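Local atomic coordinates of putative archaeal ammonia monooxygenase subunit B (Candidatus Nitrosocaldus yellowstonii, PDB entry 4O65), a protein that binds copper through a cupredoxin domain and probably forms part of an ammonia-oxidising membrane monooxygenase. Residues A[35-39]-A[40-44]; A[91-94]-A[95-98]. All blocks are in the same frame, centred on the assembly; numbering follows the deposited sequence.

Contact 1 of 2, residues A[35-39]-A[40-44]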
ATOM      1  N   PHE A  35       1.659 -22.299   6.281  1.00 20.99           N
ATOM      2  CA  PHE A  35       2.221 -23.356   5.396  1.00 22.94           C
ATOM      3  C   PHE A  35       3.430 -24.071   5.944  1.00 23.71           C
ATOM      4  O   PHE A  35       3.752 -25.136   5.467  1.00 23.92           O
ATOM      5  CB  PHE A  35       2.541 -22.789   4.000  1.00 21.77           C
ATOM      6  CG  PHE A  35       1.319 -22.272   3.281  1.00 23.54           C
ATOM      7  CD1 PHE A  35       0.412 -23.148   2.719  1.00 22.61           C
ATOM      8  CD2 PHE A  35       1.097 -20.909   3.162  1.00 22.47           C
ATOM      9  CE1 PHE A  35      -0.723 -22.733   2.074  1.00 23.80           C
ATOM     10  CE2 PHE A  35      -0.056 -20.443   2.527  1.00 23.47           C
ATOM     11  CZ  PHE A  35      -0.979 -21.332   1.963  1.00 23.89           C
ATOM     12  N   GLY A  36       4.055 -23.515   6.971  1.00 23.13           N
ATOM     13  CA  GLY A  36       5.200 -24.159   7.583  1.00 24.01           C
ATOM     14  C   GLY A  36       6.552 -23.663   7.087  1.00 24.24           C
ATOM     15  O   GLY A  36       7.592 -24.120   7.548  1.00 25.24           O
ATOM     16  N   ASN A  37       6.566 -22.732   6.124  1.00 21.77           N
ATOM     17  CA  ASN A  37       7.865 -22.252   5.572  1.00 23.44           C
ATOM     18  C   ASN A  37       7.584 -20.968   4.829  1.00 21.93           C
ATOM     19  O   ASN A  37       6.429 -20.688   4.478  1.00 22.62           O
ATOM     20  CB  ASN A  37       8.576 -23.260   4.593  1.00 26.23           C
ATOM     21  CG  ASN A  37       7.862 -23.443   3.262  1.00 29.25           C
ATOM     22  OD1 ASN A  37       7.960 -22.607   2.297  1.00 30.65           O
ATOM     23  ND2 ASN A  37       7.136 -24.541   3.152  1.00 32.63           N
ATOM     24  N   SER A  38       8.629 -20.182   4.599  1.00 23.33           N
ATOM     25  CA  SER A  38       8.452 -18.908   3.845  1.00 22.66           C
ATOM     26  C   SER A  38       9.278 -18.857   2.517  1.00 25.92           C
ATOM     27  O   SER A  38       9.808 -17.803   2.138  1.00 30.10           O
ATOM     28  CB  SER A  38       8.847 -17.746   4.766  1.00 24.11           C
ATOM     29  OG  SER A  38      10.177 -17.954   5.237  1.00 29.29           O
ATOM     30  N   ASP A  39       9.365 -19.984   1.827  1.00 28.47           N
ATOM     31  CA  ASP A  39      10.149 -20.143   0.577  1.00 29.65           C
ATOM     32  C   ASP A  39       9.469 -19.220  -0.444  1.00 27.02           C
ATOM     33  O   ASP A  39       8.284 -18.936  -0.345  1.00 26.29           O
ATOM     34  CB  ASP A  39       9.889 -21.567   0.024  1.00 33.11           C
ATOM     35  CG  ASP A  39      10.628 -22.659   0.785  1.00 40.39           C
ATOM     36  OD1 ASP A  39      11.437 -22.422   1.741  1.00 45.99           O
ATOM     37  OD2 ASP A  39      10.388 -23.799   0.406  1.00 45.25           O
ATOM     38  N   LEU A  40      10.166 -18.812  -1.485  1.00 25.65           N
ATOM     39  CA  LEU A  40       9.497 -17.999  -2.537  1.00 25.68           C
ATOM     40  C   LEU A  40       8.217 -18.630  -3.089  1.00 26.36           C
ATOM     41  O   LEU A  40       7.212 -17.941  -3.366  1.00 25.25           O
ATOM     42  CB  LEU A  40      10.503 -17.752  -3.694  1.00 24.58           C
ATOM     43  CG  LEU A  40      11.695 -16.821  -3.342  1.00 27.32           C
ATOM     44  CD1 LEU A  40      12.648 -16.833  -4.560  1.00 26.03           C
ATOM     45  CD2 LEU A  40      11.269 -15.384  -2.920  1.00 28.74           C
ATOM     46  N   GLU A  41       8.220 -19.962  -3.267  1.00 26.62           N
ATOM     47  CA  GLU A  41       7.034 -20.657  -3.771  1.00 27.29           C
ATOM     48  C   GLU A  41       5.840 -20.549  -2.838  1.00 27.07           C
ATOM     49  O   GLU A  41       4.693 -20.397  -3.280  1.00 26.58           O
ATOM     50  CB  GLU A  41       7.346 -22.153  -3.944  1.00 33.12           C
ATOM     51  CG  GLU A  41       6.974 -22.715  -5.295  1.00 40.68           C
ATOM     52  CD  GLU A  41       7.704 -24.036  -5.531  1.00 42.74           C
ATOM     53  OE1 GLU A  41       7.721 -24.884  -4.616  1.00 47.21           O
ATOM     54  OE2 GLU A  41       8.254 -24.216  -6.619  1.00 49.07           O
ATOM     55  N   THR A  42       6.115 -20.606  -1.543  1.00 23.91           N
ATOM     56  CA  THR A  42       5.038 -20.510  -0.571  1.00 23.44           C
ATOM     57  C   THR A  42       4.526 -19.048  -0.468  1.00 21.60           C
ATOM     58  O   THR A  42       3.342 -18.804  -0.246  1.00 23.10           O
ATOM     59  CB  THR A  42       5.552 -21.008   0.762  1.00 25.79           C
ATOM     60  OG1 THR A  42       6.164 -22.329   0.531  1.00 26.52           O
ATOM     61  CG2 THR A  42       4.426 -21.135   1.706  1.00 27.08           C
ATOM     62  N   LEU A  43       5.424 -18.106  -0.622  1.00 20.39           N
ATOM     63  CA  LEU A  43       5.001 -16.677  -0.654  1.00 20.97           C
ATOM     64  C   LEU A  43       4.042 -16.446  -1.849  1.00 22.93           C
ATOM     65  O   LEU A  43       3.093 -15.623  -1.759  1.00 21.98           O
ATOM     66  CB  LEU A  43       6.261 -15.796  -0.683  1.00 20.61           C
ATOM     67  CG  LEU A  43       7.163 -15.790   0.551  1.00 21.63           C
ATOM     68  CD1 LEU A  43       8.444 -14.964   0.293  1.00 22.75           C
ATOM     69  CD2 LEU A  43       6.487 -15.321   1.858  1.00 22.40           C
ATOM     70  N   LYS A  44       4.262 -17.124  -2.971  1.00 24.19           N
ATOM     71  CA  LYS A  44       3.267 -17.090  -4.072  1.00 25.99           C
ATOM     72  C   LYS A  44       1.902 -17.700  -3.752  1.00 25.72           C
ATOM     73  O   LYS A  44       0.887 -17.221  -4.231  1.00 25.11           O
ATOM     74  CB  LYS A  44       3.846 -17.731  -5.352  1.00 31.08           C
ATOM     75  CG  LYS A  44       5.059 -16.963  -5.857  1.00 35.26           C
ATOM     76  CD  LYS A  44       5.608 -17.613  -7.107  1.00 42.40           C
ATOM     77  CE  LYS A  44       6.418 -16.593  -7.913  1.00 48.98           C
ATOM     78  NZ  LYS A  44       7.300 -17.274  -8.920  1.00 52.84           N
TER
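Asn37 and Thr42 meet where an Asx turn leads the chain from helix 27-35 into helix 40-47. Thr42 OG1 donates to Asn37 OD1 at 2.5 Å, a short bond whose donor is tilted 22° from the amide's carbonyl plane. Asn37 OD1 also accepts from the backbone N of Asp39 at 3.0 Å, in the carbonyl plane and on a lone pair, closing the Asx turn. Two donors thus grip this oxygen, which should restrict the rotation of the amide. While OG1 goes to the Asn37 side chain, the methyl CG2 of Thr42, anti to the backbone N, lies 3.4 Å from Phe35 CB, touches the Phe35 ring and rests against the carbonyl O of Asn37.

Further out, Asp39 occupies the N-cap position without a capping bond from its side chain; its carbonyl O begins the helical bonding, with a weak bond from Thr42 N and a straighter one from Leu43 N. Ser38 OG is hydrogen-bonded to Glu151, which ties the turn to the C-terminal part of the chain, while Leu43 packs on Lys27 and Ala31 of helix 27-35. Gly36, with a phi of 96°, turns the chain out of that helix. Leu43 CD1 rests 3.7 Å from the carbonyl O of Ser38.

Contact 2 of 2, residues A[91-94]-A[95-98]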
ATOM      1  N   TRP A  91       7.074  -2.765   2.197  1.00 23.42           N
ATOM      2  CA  TRP A  91       5.627  -3.023   1.915  1.00 23.63           C
ATOM      3  C   TRP A  91       5.487  -3.338   0.462  1.00 25.48           C
ATOM      4  O   TRP A  91       6.333  -2.909  -0.337  1.00 27.19           O
ATOM      5  CB  TRP A  91       4.800  -1.763   2.204  1.00 21.12           C
ATOM      6  CG  TRP A  91       4.756  -1.443   3.679  1.00 21.62           C
ATOM      7  CD1 TRP A  91       5.729  -0.796   4.430  1.00 22.21           C
ATOM      8  CD2 TRP A  91       3.735  -1.837   4.624  1.00 20.47           C
ATOM      9  NE1 TRP A  91       5.383  -0.727   5.754  1.00 21.70           N
ATOM     10  CE2 TRP A  91       4.171  -1.323   5.945  1.00 22.16           C
ATOM     11  CE3 TRP A  91       2.529  -2.524   4.526  1.00 20.22           C
ATOM     12  CZ2 TRP A  91       3.424  -1.506   7.097  1.00 21.91           C
ATOM     13  CZ3 TRP A  91       1.766  -2.679   5.691  1.00 20.07           C
ATOM     14  CH2 TRP A  91       2.197  -2.185   6.951  1.00 22.65           C
ATOM     15  N   GLU A  92       4.452  -4.081   0.085  1.00 22.27           N
ATOM     16  CA  GLU A  92       4.209  -4.441  -1.302  1.00 24.41           C
ATOM     17  C   GLU A  92       2.748  -4.140  -1.628  1.00 24.68           C
ATOM     18  O   GLU A  92       1.871  -4.533  -0.850  1.00 22.84           O
ATOM     19  CB  GLU A  92       4.436  -5.954  -1.392  1.00 27.97           C
ATOM     20  CG  GLU A  92       4.256  -6.558  -2.752  1.00 31.61           C
ATOM     21  CD  GLU A  92       4.802  -7.954  -2.710  1.00 35.24           C
ATOM     22  OE1 GLU A  92       4.061  -8.868  -2.311  1.00 35.80           O
ATOM     23  OE2 GLU A  92       6.016  -8.088  -2.959  1.00 43.27           O
ATOM     24  N   PHE A  93       2.450  -3.535  -2.787  1.00 23.59           N
ATOM     25  CA  PHE A  93       1.054  -3.430  -3.212  1.00 26.13           C
ATOM     26  C   PHE A  93       0.451  -4.778  -3.589  1.00 25.07           C
ATOM     27  O   PHE A  93       1.103  -5.650  -4.197  1.00 25.60           O
ATOM     28  CB  PHE A  93       0.789  -2.362  -4.304  1.00 29.40           C
ATOM     29  CG  PHE A  93       0.518  -0.992  -3.725  1.00 30.78           C
ATOM     30  CD1 PHE A  93      -0.773  -0.642  -3.308  1.00 33.81           C
ATOM     31  CD2 PHE A  93       1.569  -0.093  -3.492  1.00 36.80           C
ATOM     32  CE1 PHE A  93      -1.034   0.598  -2.744  1.00 36.44           C
ATOM     33  CE2 PHE A  93       1.314   1.155  -2.924  1.00 38.66           C
ATOM     34  CZ  PHE A  93       0.015   1.495  -2.543  1.00 35.58           C
ATOM     35  N   ILE A  94      -0.789  -4.952  -3.166  1.00 20.97           N
ATOM     36  CA  ILE A  94      -1.597  -6.062  -3.589  1.00 22.16           C
ATOM     37  C   ILE A  94      -2.589  -5.521  -4.627  1.00 23.49           C
ATOM     38  O   ILE A  94      -2.798  -6.160  -5.668  1.00 23.67           O
ATOM     39  CB  ILE A  94      -2.360  -6.721  -2.419  1.00 22.10           C
ATOM     40  CG1 ILE A  94      -1.365  -7.410  -1.476  1.00 22.66           C
ATOM     41  CG2 ILE A  94      -3.473  -7.671  -2.951  1.00 23.88           C
ATOM     42  CD1 ILE A  94      -1.962  -7.759  -0.115  1.00 21.37           C
ATOM     43  N   SER A  95      -3.227  -4.378  -4.328  1.00 21.13           N
ATOM     44  CA  SER A  95      -4.192  -3.822  -5.214  1.00 23.34           C
ATOM     45  C   SER A  95      -4.430  -2.343  -4.895  1.00 22.24           C
ATOM     46  O   SER A  95      -4.086  -1.831  -3.823  1.00 20.81           O
ATOM     47  CB  SER A  95      -5.522  -4.606  -5.183  1.00 24.20           C
ATOM     48  OG  SER A  95      -6.183  -4.473  -3.923  1.00 26.65           O
ATOM     49  N   ARG A  96      -4.954  -1.651  -5.895  1.00 23.83           N
ATOM     50  CA  ARG A  96      -5.286  -0.215  -5.756  1.00 24.20           C
ATOM     51  C   ARG A  96      -6.604   0.031  -6.433  1.00 25.00           C
ATOM     52  O   ARG A  96      -6.902  -0.566  -7.502  1.00 25.93           O
ATOM     53  CB  ARG A  96      -4.294   0.680  -6.490  1.00 28.40           C
ATOM     54  CG  ARG A  96      -2.930   0.853  -5.877  1.00 33.78           C
ATOM     55  CD  ARG A  96      -2.085   1.471  -6.992  1.00 39.70           C
ATOM     56  NE  ARG A  96      -0.916   2.172  -6.474  1.00 46.26           N
ATOM     57  CZ  ARG A  96       0.293   1.621  -6.380  1.00 45.64           C
ATOM     58  NH1 ARG A  96       0.481   0.353  -6.772  1.00 44.43           N
ATOM     59  NH2 ARG A  96       1.313   2.334  -5.908  1.00 46.42           N
ATOM     60  N   ASP A  97      -7.405   0.934  -5.848  1.00 22.79           N
ATOM     61  CA  ASP A  97      -8.579   1.457  -6.547  1.00 25.02           C
ATOM     62  C   ASP A  97      -8.523   2.959  -6.321  1.00 24.74           C
ATOM     63  O   ASP A  97      -8.324   3.370  -5.180  1.00 23.02           O
ATOM     64  CB  ASP A  97      -9.834   0.883  -5.906  1.00 28.28           C
ATOM     65  CG  ASP A  97     -11.101   1.262  -6.648  1.00 37.76           C
ATOM     66  OD1 ASP A  97     -11.107   1.341  -7.891  1.00 34.77           O
ATOM     67  OD2 ASP A  97     -12.103   1.496  -5.958  1.00 41.86           O
ATOM     68  N   PRO A  98      -8.619   3.776  -7.386  1.00 26.26           N
ATOM     69  CA  PRO A  98      -8.719   3.409  -8.836  1.00 28.61           C
ATOM     70  C   PRO A  98      -7.560   2.486  -9.275  1.00 28.84           C
ATOM     71  O   PRO A  98      -6.473   2.569  -8.718  1.00 30.66           O
ATOM     72  CB  PRO A  98      -8.515   4.757  -9.530  1.00 30.00           C
ATOM     73  CG  PRO A  98      -9.039   5.759  -8.552  1.00 28.88           C
ATOM     74  CD  PRO A  98      -8.546   5.234  -7.213  1.00 27.68           C
TER
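Phe93, at chi1 -88°, presents one ring face to Arg96, whose CG stands beside its backbone N (chi1 -74°) and whose chain runs extended from CG to NE, then turns at its last torsion to lay the guanidinium over the ring. The two side chains cross at about a right angle, yet their flat ends stack: guanidinium and ring planes are 22° apart. Arg96 CZ sits over the middle of the Phe93 face, 3.5 Å from the ring centroid, in a cation-pi contact. Arg96 NH2 reaches the far part of the ring, 3.2 Å from Phe93 CE2, whereas Arg96 NH1 lies nearer its root, 3.3 Å from Phe93 CG. The aliphatic part joins in, Arg96 CG lying 3.7 Å from Phe93 CD1. At the ring edge, close to its plane, the carbonyl O of Ser95 is 3.6 Å from Phe93 CD1.

A classic beta bulge lies between the stacked residues: Ile94 and Ser95 both face Cys116 of strand 110-119, the neighbour of this edge strand in the four-stranded sheet of the cupredoxin domain. Cys116 is disulfide-bonded to Cys51, on which the side chain of Ile94 packs. The extra residue lets Phe93 and Arg96, three positions apart, project on the same side of the strand. Phe93 also packs on Leu115, and Arg96 NH2 donates to the carbonyl O of Ile78 on strand 74-81 in the other sheet, a bond consistent with the guanidinium being held over the ring.

In the fold
Both contacts are local, yet they serve different parts of the fold, with centres 21 Å apart and nearest atoms about 7 Å apart. Contact 1 lies at the periphery, about 21 Å from the chain centre, and joins two helices through a turn; it is partly buried, around Thr42 and Leu43. Contact 2, a surface contact although its centre is about 5 Å from that of the chain, lies within strand 91-97. Hydrogen bonds dominate at the helix start, whereas the bulged strand relies on a charged group stacked against an aromatic face. Lys27 connects their surroundings, touching Leu43 and forming a salt bridge with Glu92. Contact 1 is remote from the copper site; in contact 2, the Phe93 side chain is about 11 Å from that of the copper ligand His128, too far to touch it.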